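Local coordinates for protein putative acetamidase/formamidase (Yersinia enterocolitica subsp. palearctica serotype O:3, PDB 5UBU) that probably hydrolyses carbon-nitrogen bonds other than peptide bonds in linear amides, and binds sodium ions, at residues 192-197 / 265-270; 253-258 / 281-286; 309-314 / 319-324. All blocks are in the same frame, centred on the assembly; numbering follows the deposited sequence.

Contact 1: 192-197 / 265-270; sequences GNMDVP and MSIGSA. With NA (sodium ion), chain H.
A sodium ion is gripped by the segment whose M194 and V196 press on M265 and I267 of the neighbouring strand. N193 OD1 gives the shortest of these metal bonds to the sodium, 2.2 Å. D195 clasps the ion with both carboxylate oxygens, OD1 at 2.3 Å and OD2 at 2.7 Å from the sodium, and water 1 adds a longer bond. D220 completes the site and also serves a second sodium, bound with H222 and E236. The amide of N193 is held from its other end, where ND2 bonds to the backbone O of L185. The chain bends sharply between the two ligands: N193 is the centre of an inverse gamma turn, closed by a weak bond of 2.8 Å from M194 N to G192 O. Metal ligands and packing residues alternate along 193-196, with N193 and D195 serving the ion while M194 and V196 face strand 263-270. This joins the metal-binding segment at the end of strand 191-193, part of the branched seven-stranded sheet, to an inner strand of the nine-stranded mixed sheet. Across the interface the contact is wholly apolar. The selenomethionine M194 folds back at its last torsion (chi3 -70°), and its SE meets I267 CG2 at 3.9 Å, the two side chains running at about a right angle. V196 forks over the strand: CG1, turned anti to the backbone N (chi1 172°), reaches M265 SE at 4.1 Å, while CG2 faces I267 CG2, the methyl that M194 also touches, at 4.3 Å. V196 and M265 lie side by side, running in opposite senses. T320 of strand 319-326 packs against M194, V196 and I267.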
ATOM      1  N   GLY B 192      20.202   7.974  -3.506  1.00 42.44           N
ATOM      2  CA  GLY B 192      20.369   6.597  -3.047  1.00 42.73           C
ATOM      3  C   GLY B 192      20.164   5.556  -4.128  1.00 42.92           C
ATOM      4  O   GLY B 192      20.361   5.835  -5.313  1.00 42.00           O
ATOM      5  N   ASN B 193      19.761   4.356  -3.704  1.00 43.95           N
ATOM      6  CA  ASN B 193      19.537   3.217  -4.595  1.00 44.65           C
ATOM      7  C   ASN B 193      18.193   3.366  -5.317  1.00 44.52           C
ATOM      8  O   ASN B 193      17.230   2.639  -5.051  1.00 44.15           O
ATOM      9  CB  ASN B 193      19.587   1.916  -3.779  1.00 45.34           C
ATOM     10  CG  ASN B 193      19.619   0.673  -4.643  1.00 46.15           C
ATOM     11  OD1 ASN B 193      20.047   0.716  -5.791  1.00 48.94           O
ATOM     12  ND2 ASN B 193      19.203  -0.451  -4.077  1.00 46.16           N
HETATM   13  N   MSE B 194      18.151   4.314  -6.245  1.00 44.99           N
HETATM   14  CA  MSE B 194      16.940   4.617  -7.003  1.00 45.47           C
HETATM   15  C   MSE B 194      16.668   3.655  -8.129  1.00 44.96           C
HETATM   16  O   MSE B 194      15.514   3.392  -8.450  1.00 43.79           O
HETATM   17  CB  MSE B 194      17.073   6.015  -7.603  1.00 46.82           C
HETATM   18  CG  MSE B 194      17.186   7.085  -6.522  1.00 47.99           C
HETATM   19 SE   MSE B 194      17.562   8.834  -7.332  1.00 51.25          SE
HETATM   20  CE  MSE B 194      19.405   8.533  -7.952  1.00 50.70           C
ATOM     21  N   ASP B 195      17.724   3.139  -8.746  1.00 45.14           N
ATOM     22  CA  ASP B 195      17.597   2.213  -9.868  1.00 45.08           C
ATOM     23  C   ASP B 195      16.633   2.756 -10.939  1.00 43.89           C
ATOM     24  O   ASP B 195      15.671   2.101 -11.316  1.00 43.65           O
ATOM     25  CB  ASP B 195      17.158   0.826  -9.384  1.00 45.77           C
ATOM     26  CG  ASP B 195      18.178   0.151  -8.468  1.00 46.52           C
ATOM     27  OD1 ASP B 195      19.388   0.472  -8.527  1.00 48.94           O
ATOM     28  OD2 ASP B 195      17.762  -0.741  -7.697  1.00 46.55           O
ATOM     29  N   VAL B 196      16.898   3.977 -11.392  1.00 43.08           N
ATOM     30  CA  VAL B 196      16.111   4.626 -12.436  1.00 42.74           C
ATOM     31  C   VAL B 196      16.964   4.543 -13.705  1.00 42.82           C
ATOM     32  O   VAL B 196      18.013   5.189 -13.775  1.00 43.38           O
ATOM     33  CB  VAL B 196      15.792   6.098 -12.082  1.00 42.41           C
ATOM     34  CG1 VAL B 196      15.141   6.817 -13.260  1.00 42.57           C
ATOM     35  CG2 VAL B 196      14.892   6.164 -10.860  1.00 41.75           C
ATOM     36  N   PRO B 197      16.524   3.756 -14.708  1.00 42.75           N
ATOM     37  CA  PRO B 197      17.271   3.553 -15.968  1.00 43.25           C
ATOM     38  C   PRO B 197      17.733   4.810 -16.693  1.00 43.36           C
ATOM     39  O   PRO B 197      18.722   4.760 -17.425  1.00 43.93           O
ATOM     40  CB  PRO B 197      16.273   2.816 -16.860  1.00 43.65           C
ATOM     41  CG  PRO B 197      15.364   2.124 -15.916  1.00 43.33           C
ATOM     42  CD  PRO B 197      15.262   2.991 -14.698  1.00 42.68           C
HETATM   43  N   MSE B 265      12.539  15.558 -14.836  1.00 42.31           N
HETATM   44  CA  MSE B 265      11.879  14.546 -14.027  1.00 41.92           C
HETATM   45  C   MSE B 265      12.083  14.731 -12.560  1.00 39.91           C
HETATM   46  O   MSE B 265      13.159  15.114 -12.130  1.00 41.07           O
HETATM   47  CB  MSE B 265      12.489  13.202 -14.457  1.00 44.58           C
HETATM   48  CG  MSE B 265      11.974  11.967 -13.691  1.00 46.13           C
HETATM   49 SE   MSE B 265      13.221  10.428 -13.867  1.00 50.27          SE
HETATM   50  CE  MSE B 265      12.651   9.909 -15.666  1.00 50.45           C
ATOM     51  N   SER B 266      11.032  14.481 -11.784  1.00 37.57           N
ATOM     52  CA  SER B 266      11.095  14.539 -10.324  1.00 36.20           C
ATOM     53  C   SER B 266      11.097  13.086  -9.868  1.00 35.23           C
ATOM     54  O   SER B 266      10.245  12.298 -10.290  1.00 34.38           O
ATOM     55  CB  SER B 266       9.912  15.288  -9.735  1.00 35.55           C
ATOM     56  OG  SER B 266       9.978  16.667 -10.037  1.00 36.44           O
ATOM     57  N   ILE B 267      12.046  12.736  -9.005  1.00 35.06           N
ATOM     58  CA  ILE B 267      12.201  11.362  -8.532  1.00 34.98           C
ATOM     59  C   ILE B 267      11.795  11.190  -7.076  1.00 34.05           C
ATOM     60  O   ILE B 267      12.476  11.666  -6.185  1.00 34.64           O
ATOM     61  CB  ILE B 267      13.663  10.910  -8.712  1.00 36.20           C
ATOM     62  CG1 ILE B 267      14.077  11.074 -10.185  1.00 37.74           C
ATOM     63  CG2 ILE B 267      13.842   9.464  -8.251  1.00 36.01           C
ATOM     64  CD1 ILE B 267      15.542  10.821 -10.465  1.00 38.85           C
ATOM     65  N   GLY B 268      10.691  10.490  -6.852  1.00 33.23           N
ATOM     66  CA  GLY B 268      10.191  10.238  -5.503  1.00 33.11           C
ATOM     67  C   GLY B 268      10.430   8.800  -5.096  1.00 33.37           C
ATOM     68  O   GLY B 268      10.405   7.907  -5.942  1.00 34.40           O
ATOM     69  N   SER B 269      10.652   8.567  -3.804  1.00 32.98           N
ATOM     70  CA  SER B 269      10.888   7.214  -3.302  1.00 33.04           C
ATOM     71  C   SER B 269      10.118   6.953  -2.026  1.00 32.66           C
ATOM     72  O   SER B 269      10.198   7.737  -1.091  1.00 32.87           O
ATOM     73  CB  SER B 269      12.382   6.979  -3.061  1.00 33.98           C
ATOM     74  OG  SER B 269      13.109   7.069  -4.263  1.00 34.53           O
ATOM     75  N   ALA B 270       9.394   5.835  -1.988  1.00 32.65           N
ATOM     76  CA  ALA B 270       8.591   5.449  -0.820  1.00 32.80           C
ATOM     77  C   ALA B 270       7.845   4.127  -1.032  1.00 33.20           C
ATOM     78  O   ALA B 270       8.012   3.455  -2.046  1.00 32.46           O
ATOM     79  CB  ALA B 270       7.577   6.554  -0.509  1.00 32.13           C
TER
HETATM   80 NA    NA H 402      20.405  -1.018  -7.166  1.00 26.09          NA
HETATM   81  O   HOH W   1      18.685  -3.189  -6.269  0.50 15.81           O

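Contact 2: 253-258 / 281-286; sequences LSWPRM and YRDLIY
With CG beside the backbone N (chi1 -67°) and the chain extended from CG to NE, R257 sends its guanidinium across to D283, whose carboxylate swings out from the helix with CG anti to the backbone N (chi1 -174°). The two groups form a side-on, two-nitrogen salt bridge. R257 NE gives a nearly straight bond of 2.9 Å to D283 OD2, which lies close to the guanidinium plane and is met on its syn side. R257 NH2 takes the other oxygen, D283 OD1, at 3.2 Å, approaching from above the carboxylate plane. The two planes are turned 48° against each other, so the bridge is not coplanar. D283 OD2 also accepts a hydrogen bond from S266 OG, which helps fix the rotation of the carboxylate. L253 CD2 sits over one guanidinium face, toward its rim, and W287 makes a cation-pi contact with R257. Both charged residues are buried, and each probably helps keep the other ionised. The W255 indole turns an edge to the carboxylate: D283 OD1 lies near the ring plane, 4.4 Å from W255 CD1. W255 NE1 donates to water 2 at 2.9 Å. That water also receives a weak bond from R282 NH1, an indirect link between the loop and the helix; R282 NH1 pairs in addition with D133 of the second subunit. The contact fastens helix 273-291 to the start of strand 257-260 and the loop before it; in the nine-stranded sheet that strand lies between strands 203-208 and 263-270. On the helix, L284 packs against I264 and S266 of strand 263-270 as well as L303 of helix 296-306, and I285 also meets that second helix.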
ATOM      1  N   LEU B 253      15.402  22.085  -2.806  1.00 51.45           N
ATOM      2  CA  LEU B 253      14.759  20.895  -3.361  1.00 49.82           C
ATOM      3  C   LEU B 253      14.455  19.959  -2.216  1.00 47.75           C
ATOM      4  O   LEU B 253      15.221  19.881  -1.262  1.00 49.13           O
ATOM      5  CB  LEU B 253      15.658  20.123  -4.325  1.00 50.05           C
ATOM      6  CG  LEU B 253      16.246  20.762  -5.572  1.00 52.96           C
ATOM      7  CD1 LEU B 253      16.842  19.635  -6.427  1.00 52.48           C
ATOM      8  CD2 LEU B 253      15.181  21.529  -6.348  1.00 53.82           C
ATOM      9  N   SER B 254      13.343  19.246  -2.314  1.00 44.51           N
ATOM     10  CA  SER B 254      12.978  18.277  -1.297  1.00 42.75           C
ATOM     11  C   SER B 254      13.314  16.877  -1.780  1.00 40.96           C
ATOM     12  O   SER B 254      13.545  15.985  -0.963  1.00 41.84           O
ATOM     13  CB  SER B 254      11.496  18.380  -0.950  1.00 42.52           C
ATOM     14  OG  SER B 254      11.229  19.631  -0.354  1.00 44.24           O
ATOM     15  N   TRP B 255      13.335  16.692  -3.103  1.00 38.79           N
ATOM     16  CA  TRP B 255      13.619  15.395  -3.706  1.00 37.25           C
ATOM     17  C   TRP B 255      14.563  15.523  -4.887  1.00 37.84           C
ATOM     18  O   TRP B 255      14.744  16.614  -5.413  1.00 38.89           O
ATOM     19  CB  TRP B 255      12.318  14.749  -4.176  1.00 35.52           C
ATOM     20  CG  TRP B 255      11.427  14.435  -3.064  1.00 34.43           C
ATOM     21  CD1 TRP B 255      10.466  15.233  -2.533  1.00 34.44           C
ATOM     22  CD2 TRP B 255      11.424  13.237  -2.300  1.00 34.06           C
ATOM     23  NE1 TRP B 255       9.848  14.598  -1.490  1.00 33.88           N
ATOM     24  CE2 TRP B 255      10.425  13.372  -1.318  1.00 33.61           C
ATOM     25  CE3 TRP B 255      12.168  12.049  -2.353  1.00 34.01           C
ATOM     26  CZ2 TRP B 255      10.142  12.369  -0.399  1.00 33.77           C
ATOM     27  CZ3 TRP B 255      11.896  11.054  -1.432  1.00 33.94           C
ATOM     28  CH2 TRP B 255      10.887  11.218  -0.467  1.00 33.82           C
ATOM     29  N   PRO B 256      15.184  14.407  -5.298  1.00 38.18           N
ATOM     30  CA  PRO B 256      16.072  14.469  -6.457  1.00 39.25           C
ATOM     31  C   PRO B 256      15.326  14.771  -7.744  1.00 38.97           C
ATOM     32  O   PRO B 256      14.167  14.395  -7.886  1.00 38.66           O
ATOM     33  CB  PRO B 256      16.653  13.043  -6.548  1.00 39.04           C
ATOM     34  CG  PRO B 256      16.489  12.461  -5.188  1.00 38.47           C
ATOM     35  CD  PRO B 256      15.267  13.103  -4.603  1.00 37.64           C
ATOM     36  N   ARG B 257      16.000  15.450  -8.662  1.00 39.68           N
ATOM     37  CA  ARG B 257      15.447  15.772  -9.971  1.00 40.19           C
ATOM     38  C   ARG B 257      16.500  15.460 -11.002  1.00 42.02           C
ATOM     39  O   ARG B 257      17.681  15.388 -10.680  1.00 42.61           O
ATOM     40  CB  ARG B 257      15.068  17.237 -10.056  1.00 40.28           C
ATOM     41  CG  ARG B 257      13.917  17.615  -9.163  1.00 38.95           C
ATOM     42  CD  ARG B 257      13.720  19.119  -9.118  1.00 39.85           C
ATOM     43  NE  ARG B 257      12.541  19.461  -8.321  1.00 39.31           N
ATOM     44  CZ  ARG B 257      12.134  20.697  -8.051  1.00 39.29           C
ATOM     45  NH1 ARG B 257      12.802  21.753  -8.500  1.00 40.54           N
ATOM     46  NH2 ARG B 257      11.050  20.876  -7.320  1.00 38.84           N
HETATM   47  N   MSE B 258      16.080  15.231 -12.234  1.00 43.99           N
HETATM   48  CA  MSE B 258      17.041  14.966 -13.296  1.00 47.24           C
HETATM   49  C   MSE B 258      16.571  15.643 -14.549  1.00 46.53           C
HETATM   50  O   MSE B 258      15.444  16.119 -14.644  1.00 45.39           O
HETATM   51  CB  MSE B 258      17.424  13.477 -13.415  1.00 50.57           C
HETATM   52  CG  MSE B 258      16.482  12.613 -14.235  1.00 54.00           C
HETATM   53 SE   MSE B 258      16.953  12.596 -16.159  1.00 63.49          SE
HETATM   54  CE  MSE B 258      15.393  11.539 -16.745  1.00 63.15           C
ATOM     55  N   TYR B 281       5.016  13.232  -8.789  1.00 30.44           N
ATOM     56  CA  TYR B 281       4.126  14.160  -9.472  1.00 30.58           C
ATOM     57  C   TYR B 281       3.961  15.483  -8.750  1.00 30.86           C
ATOM     58  O   TYR B 281       3.985  16.526  -9.393  1.00 31.77           O
ATOM     59  CB  TYR B 281       2.755  13.563  -9.800  1.00 30.17           C
ATOM     60  CG  TYR B 281       2.654  12.959 -11.183  1.00 30.43           C
ATOM     61  CD1 TYR B 281       2.832  13.761 -12.310  1.00 31.38           C
ATOM     62  CD2 TYR B 281       2.287  11.634 -11.374  1.00 30.12           C
ATOM     63  CE1 TYR B 281       2.717  13.249 -13.591  1.00 31.91           C
ATOM     64  CE2 TYR B 281       2.140  11.117 -12.652  1.00 30.82           C
ATOM     65  CZ  TYR B 281       2.363  11.937 -13.760  1.00 31.83           C
ATOM     66  OH  TYR B 281       2.243  11.433 -15.035  1.00 32.57           O
ATOM     67  N   ARG B 282       3.820  15.458  -7.428  1.00 30.57           N
ATOM     68  CA  ARG B 282       3.636  16.711  -6.690  1.00 31.15           C
ATOM     69  C   ARG B 282       4.892  17.587  -6.795  1.00 31.85           C
ATOM     70  O   ARG B 282       4.799  18.813  -6.941  1.00 32.24           O
ATOM     71  CB  ARG B 282       3.293  16.479  -5.233  1.00 30.58           C
ATOM     72  CG  ARG B 282       2.745  17.757  -4.611  1.00 31.48           C
ATOM     73  CD  ARG B 282       2.367  17.633  -3.167  1.00 31.65           C
ATOM     74  NE  ARG B 282       3.527  17.545  -2.288  1.00 31.56           N
ATOM     75  CZ  ARG B 282       3.467  17.532  -0.961  1.00 31.75           C
ATOM     76  NH1 ARG B 282       4.589  17.424  -0.259  1.00 31.81           N
ATOM     77  NH2 ARG B 282       2.297  17.608  -0.332  1.00 32.32           N
ATOM     78  N   ASP B 283       6.057  16.950  -6.719  1.00 31.93           N
ATOM     79  CA  ASP B 283       7.318  17.683  -6.812  1.00 32.78           C
ATOM     80  C   ASP B 283       7.439  18.319  -8.188  1.00 34.02           C
ATOM     81  O   ASP B 283       7.905  19.450  -8.303  1.00 35.71           O
ATOM     82  CB  ASP B 283       8.527  16.786  -6.596  1.00 32.38           C
ATOM     83  CG  ASP B 283       9.824  17.575  -6.560  1.00 33.57           C
ATOM     84  OD1 ASP B 283      10.008  18.347  -5.599  1.00 34.31           O
ATOM     85  OD2 ASP B 283      10.668  17.412  -7.472  1.00 33.97           O
ATOM     86  N   LEU B 284       7.032  17.578  -9.222  1.00 33.66           N
ATOM     87  CA  LEU B 284       7.082  18.086 -10.588  1.00 34.53           C
ATOM     88  C   LEU B 284       6.198  19.330 -10.706  1.00 35.70           C
ATOM     89  O   LEU B 284       6.620  20.348 -11.256  1.00 37.48           O
ATOM     90  CB  LEU B 284       6.649  17.010 -11.590  1.00 34.28           C
ATOM     91  CG  LEU B 284       6.694  17.377 -13.074  1.00 35.49           C
ATOM     92  CD1 LEU B 284       8.077  17.858 -13.471  1.00 36.63           C
ATOM     93  CD2 LEU B 284       6.296  16.181 -13.910  1.00 35.19           C
ATOM     94  N   ILE B 285       4.987  19.246 -10.154  1.00 35.04           N
ATOM     95  CA  ILE B 285       4.042  20.371 -10.167  1.00 35.91           C
ATOM     96  C   ILE B 285       4.647  21.587  -9.466  1.00 36.63           C
ATOM     97  O   ILE B 285       4.533  22.702  -9.964  1.00 38.08           O
ATOM     98  CB  ILE B 285       2.684  19.988  -9.535  1.00 35.06           C
ATOM     99  CG1 ILE B 285       1.976  18.971 -10.434  1.00 34.66           C
ATOM    100  CG2 ILE B 285       1.789  21.211  -9.385  1.00 36.20           C
ATOM    101  CD1 ILE B 285       0.730  18.364  -9.830  1.00 34.06           C
ATOM    102  N   TYR B 286       5.294  21.378  -8.322  1.00 36.04           N
ATOM    103  CA  TYR B 286       5.903  22.505  -7.623  1.00 37.22           C
ATOM    104  C   TYR B 286       7.075  23.103  -8.424  1.00 38.07           C
ATOM    105  O   TYR B 286       7.330  24.318  -8.368  1.00 39.01           O
ATOM    106  CB  TYR B 286       6.362  22.150  -6.210  1.00 36.79           C
ATOM    107  CG  TYR B 286       5.274  21.794  -5.217  1.00 36.72           C
ATOM    108  CD1 TYR B 286       3.972  22.302  -5.328  1.00 37.59           C
ATOM    109  CD2 TYR B 286       5.591  21.084  -4.060  1.00 36.32           C
ATOM    110  CE1 TYR B 286       3.001  21.994  -4.379  1.00 37.40           C
ATOM    111  CE2 TYR B 286       4.627  20.803  -3.103  1.00 36.28           C
ATOM    112  CZ  TYR B 286       3.338  21.262  -3.263  1.00 36.84           C
ATOM    113  OH  TYR B 286       2.387  20.972  -2.312  1.00 37.29           O
TER
HETATM  114  O   HOH W   2       7.188  15.284  -0.644  1.00 36.01           O

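Contact 3: 309-314 / 319-324; sequences VRLGNM and YTVGAM
Backbone hydrogen bonds join segments 309-314 and 319-324 as the arms of an antiparallel beta hairpin. R310 and G322 form a hydrogen-bonded pair, R310 N to G322 O at 2.9 Å and G322 N to R310 O at 2.8 Å, both almost straight and in the carbonyl plane. Toward the turn a classic beta bulge sets G312 and N313 opposite T320. Here G312 N reaches T320 O at 2.8 Å, N313 N adds a weak bond to the same oxygen, and T320 N returns a bond of 3.2 Å to N313 O. Apolar contacts lie on the face of V309, L311, V321 and A323. V309 CG1 and V321 CG1, each anti to its own backbone N, meet at 3.6 Å, and V321 CG2 turns the other way to face L311 CD1 at 4.2 Å. The aromatic group is at the turn: the M314 side chain rises above the Y319 ring, with SE 5.5 Å from the ring centroid and 6° off its normal, a distant Met-aromatic contact. Polar side chains occupy the opposite face. The N313 amide stands steeply to the Y319 ring, OD1 near the ring's plane at its edge. N313 OD1 accepts bonds from V315 N and D316 N in the turn, while ND2 gives one to M194 O of the sodium-binding segment. T320 OG1 hydrogen-bonds S269 OG, and R310 leads away to a salt bridge with D198. Strand 319-326 lies between 308-313, outermost within this chain, and 263-270. Helix 273-291 lies against the apolar face, Y281 meeting V309 and L273 meeting L311 and V321; beyond the outer strand, D227 of the third subunit bonds V309 N.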
ATOM      1  N   VAL B 309       5.375   8.537 -16.631  1.00 37.88           N
ATOM      2  CA  VAL B 309       5.900   7.931 -15.415  1.00 37.45           C
ATOM      3  C   VAL B 309       6.876   6.804 -15.720  1.00 38.30           C
ATOM      4  O   VAL B 309       6.644   5.982 -16.616  1.00 38.15           O
ATOM      5  CB  VAL B 309       4.768   7.414 -14.501  1.00 37.08           C
ATOM      6  CG1 VAL B 309       5.295   6.528 -13.370  1.00 36.80           C
ATOM      7  CG2 VAL B 309       4.002   8.587 -13.927  1.00 36.74           C
ATOM      8  N   ARG B 310       7.976   6.805 -14.969  1.00 38.32           N
ATOM      9  CA  ARG B 310       8.969   5.775 -15.055  1.00 39.43           C
ATOM     10  C   ARG B 310       9.050   5.037 -13.751  1.00 38.22           C
ATOM     11  O   ARG B 310       9.371   5.637 -12.735  1.00 37.69           O
ATOM     12  CB  ARG B 310      10.355   6.323 -15.424  1.00 41.23           C
ATOM     13  CG  ARG B 310      11.480   5.315 -15.221  1.00 42.94           C
ATOM     14  CD  ARG B 310      12.425   5.277 -16.386  1.00 46.07           C
ATOM     15  NE  ARG B 310      11.936   4.438 -17.473  1.00 47.87           N
ATOM     16  CZ  ARG B 310      12.443   4.407 -18.705  1.00 50.82           C
ATOM     17  NH1 ARG B 310      13.432   5.211 -19.083  1.00 51.93           N
ATOM     18  NH2 ARG B 310      11.896   3.574 -19.601  1.00 51.59           N
ATOM     19  N   LEU B 311       8.744   3.743 -13.777  1.00 37.96           N
ATOM     20  CA  LEU B 311       8.883   2.933 -12.600  1.00 37.60           C
ATOM     21  C   LEU B 311      10.372   2.555 -12.557  1.00 38.49           C
ATOM     22  O   LEU B 311      10.876   1.879 -13.454  1.00 38.87           O
ATOM     23  CB  LEU B 311       7.998   1.694 -12.671  1.00 38.17           C
ATOM     24  CG  LEU B 311       8.165   0.696 -11.509  1.00 38.27           C
ATOM     25  CD1 LEU B 311       7.888   1.390 -10.193  1.00 37.01           C
ATOM     26  CD2 LEU B 311       7.272  -0.515 -11.674  1.00 38.75           C
ATOM     27  N   GLY B 312      11.071   3.035 -11.536  1.00 38.90           N
ATOM     28  CA  GLY B 312      12.487   2.744 -11.357  1.00 40.22           C
ATOM     29  C   GLY B 312      12.644   1.357 -10.788  1.00 41.95           C
ATOM     30  O   GLY B 312      12.822   0.397 -11.534  1.00 43.63           O
ATOM     31  N   ASN B 313      12.566   1.248  -9.463  1.00 42.71           N
ATOM     32  CA  ASN B 313      12.695  -0.045  -8.807  1.00 44.68           C
ATOM     33  C   ASN B 313      11.435  -0.320  -8.029  1.00 43.71           C
ATOM     34  O   ASN B 313      10.729   0.599  -7.640  1.00 42.15           O
ATOM     35  CB  ASN B 313      13.920  -0.057  -7.865  1.00 45.77           C
ATOM     36  CG  ASN B 313      13.629   0.512  -6.482  1.00 45.96           C
ATOM     37  OD1 ASN B 313      12.966  -0.130  -5.667  1.00 46.17           O
ATOM     38  ND2 ASN B 313      14.211   1.667  -6.174  1.00 46.26           N
HETATM   39  N   MSE B 314      11.137  -1.589  -7.823  1.00 45.76           N
HETATM   40  CA  MSE B 314       9.976  -1.945  -7.020  1.00 47.52           C
HETATM   41  C   MSE B 314      10.420  -3.130  -6.190  1.00 47.28           C
HETATM   42  O   MSE B 314       9.634  -4.000  -5.856  1.00 48.92           O
HETATM   43  CB  MSE B 314       8.729  -1.989  -7.899  1.00 50.57           C
HETATM   44  CG  MSE B 314       8.232  -3.287  -8.509  1.00 57.45           C
HETATM   45 SE   MSE B 314       6.325  -3.433  -8.066  1.00 65.97          SE
HETATM   46  CE  MSE B 314       6.458  -5.139  -7.100  1.00 63.65           C
ATOM     47  N   TYR B 319      10.472   1.967  -2.925  1.00 36.85           N
ATOM     48  CA  TYR B 319      10.351   1.938  -4.369  1.00 36.33           C
ATOM     49  C   TYR B 319      10.628   3.333  -4.891  1.00 34.88           C
ATOM     50  O   TYR B 319      10.485   4.298  -4.164  1.00 34.68           O
ATOM     51  CB  TYR B 319       8.967   1.463  -4.798  1.00 36.76           C
ATOM     52  CG  TYR B 319       8.498   0.204  -4.098  1.00 37.63           C
ATOM     53  CD1 TYR B 319       9.339  -0.899  -3.967  1.00 38.74           C
ATOM     54  CD2 TYR B 319       7.194   0.090  -3.637  1.00 37.09           C
ATOM     55  CE1 TYR B 319       8.910  -2.054  -3.353  1.00 39.68           C
ATOM     56  CE2 TYR B 319       6.761  -1.066  -3.018  1.00 38.23           C
ATOM     57  CZ  TYR B 319       7.621  -2.136  -2.884  1.00 39.33           C
ATOM     58  OH  TYR B 319       7.193  -3.286  -2.278  1.00 40.66           O
ATOM     59  N   THR B 320      11.021   3.434  -6.151  1.00 34.78           N
ATOM     60  CA  THR B 320      11.343   4.715  -6.756  1.00 34.67           C
ATOM     61  C   THR B 320      10.608   4.905  -8.077  1.00 34.53           C
ATOM     62  O   THR B 320      10.585   4.016  -8.915  1.00 34.16           O
ATOM     63  CB  THR B 320      12.856   4.837  -6.973  1.00 35.67           C
ATOM     64  OG1 THR B 320      13.530   4.674  -5.718  1.00 35.53           O
ATOM     65  CG2 THR B 320      13.215   6.196  -7.571  1.00 35.45           C
ATOM     66  N   VAL B 321      10.028   6.092  -8.239  1.00 34.79           N
ATOM     67  CA  VAL B 321       9.239   6.460  -9.406  1.00 35.14           C
ATOM     68  C   VAL B 321       9.641   7.846  -9.894  1.00 35.36           C
ATOM     69  O   VAL B 321       9.862   8.746  -9.086  1.00 35.61           O
ATOM     70  CB  VAL B 321       7.741   6.511  -9.028  1.00 34.98           C
ATOM     71  CG1 VAL B 321       6.892   6.969 -10.212  1.00 35.74           C
ATOM     72  CG2 VAL B 321       7.268   5.153  -8.512  1.00 35.26           C
ATOM     73  N   GLY B 322       9.712   8.016 -11.209  1.00 35.80           N
ATOM     74  CA  GLY B 322      10.058   9.300 -11.810  1.00 36.22           C
ATOM     75  C   GLY B 322       8.870   9.866 -12.576  1.00 36.28           C
ATOM     76  O   GLY B 322       8.287   9.168 -13.395  1.00 37.42           O
ATOM     77  N   ALA B 323       8.495  11.114 -12.297  1.00 35.93           N
ATOM     78  CA  ALA B 323       7.396  11.787 -13.000  1.00 35.78           C
ATOM     79  C   ALA B 323       8.031  12.761 -13.988  1.00 37.48           C
ATOM     80  O   ALA B 323       8.749  13.663 -13.586  1.00 36.95           O
ATOM     81  CB  ALA B 323       6.500  12.524 -12.021  1.00 35.28           C
HETATM   82  N   MSE B 324       7.753  12.583 -15.273  1.00 39.84           N
HETATM   83  CA  MSE B 324       8.348  13.405 -16.320  1.00 42.71           C
HETATM   84  C   MSE B 324       7.449  14.311 -17.085  1.00 42.56           C
HETATM   85  O   MSE B 324       6.239  14.153 -17.082  1.00 42.39           O
HETATM   86  CB  MSE B 324       8.789  12.449 -17.419  1.00 47.78           C
HETATM   87  CG  MSE B 324      10.186  11.899 -17.237  1.00 51.82           C
HETATM   88 SE   MSE B 324      10.192  10.121 -18.081  1.00 59.93          SE
HETATM   89  CE  MSE B 324      10.422  10.579 -19.987  1.00 60.17           C
TER

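From the N terminus, the sodium-binding segment 192-197 comes first, and contact 1 closes a loop of 67 residues when 265-270 returns to it. Segment 253-258 falls within that loop but finds its partner, 281-286, beyond it, so contacts 1 and 2 cross along the chain. Contact 3 follows both in series, its hairpin closing over only four residues. Strand 263-270 is common ground: strand 257-260 of contact 2 flanks it on one side and strand 319-326 of contact 3 on the other. Helix 273-291 also reaches both other contacts: D283 bonds S266 of contact 1, and Y281 and L284 pack on V309 and the A323 backbone of contact 3.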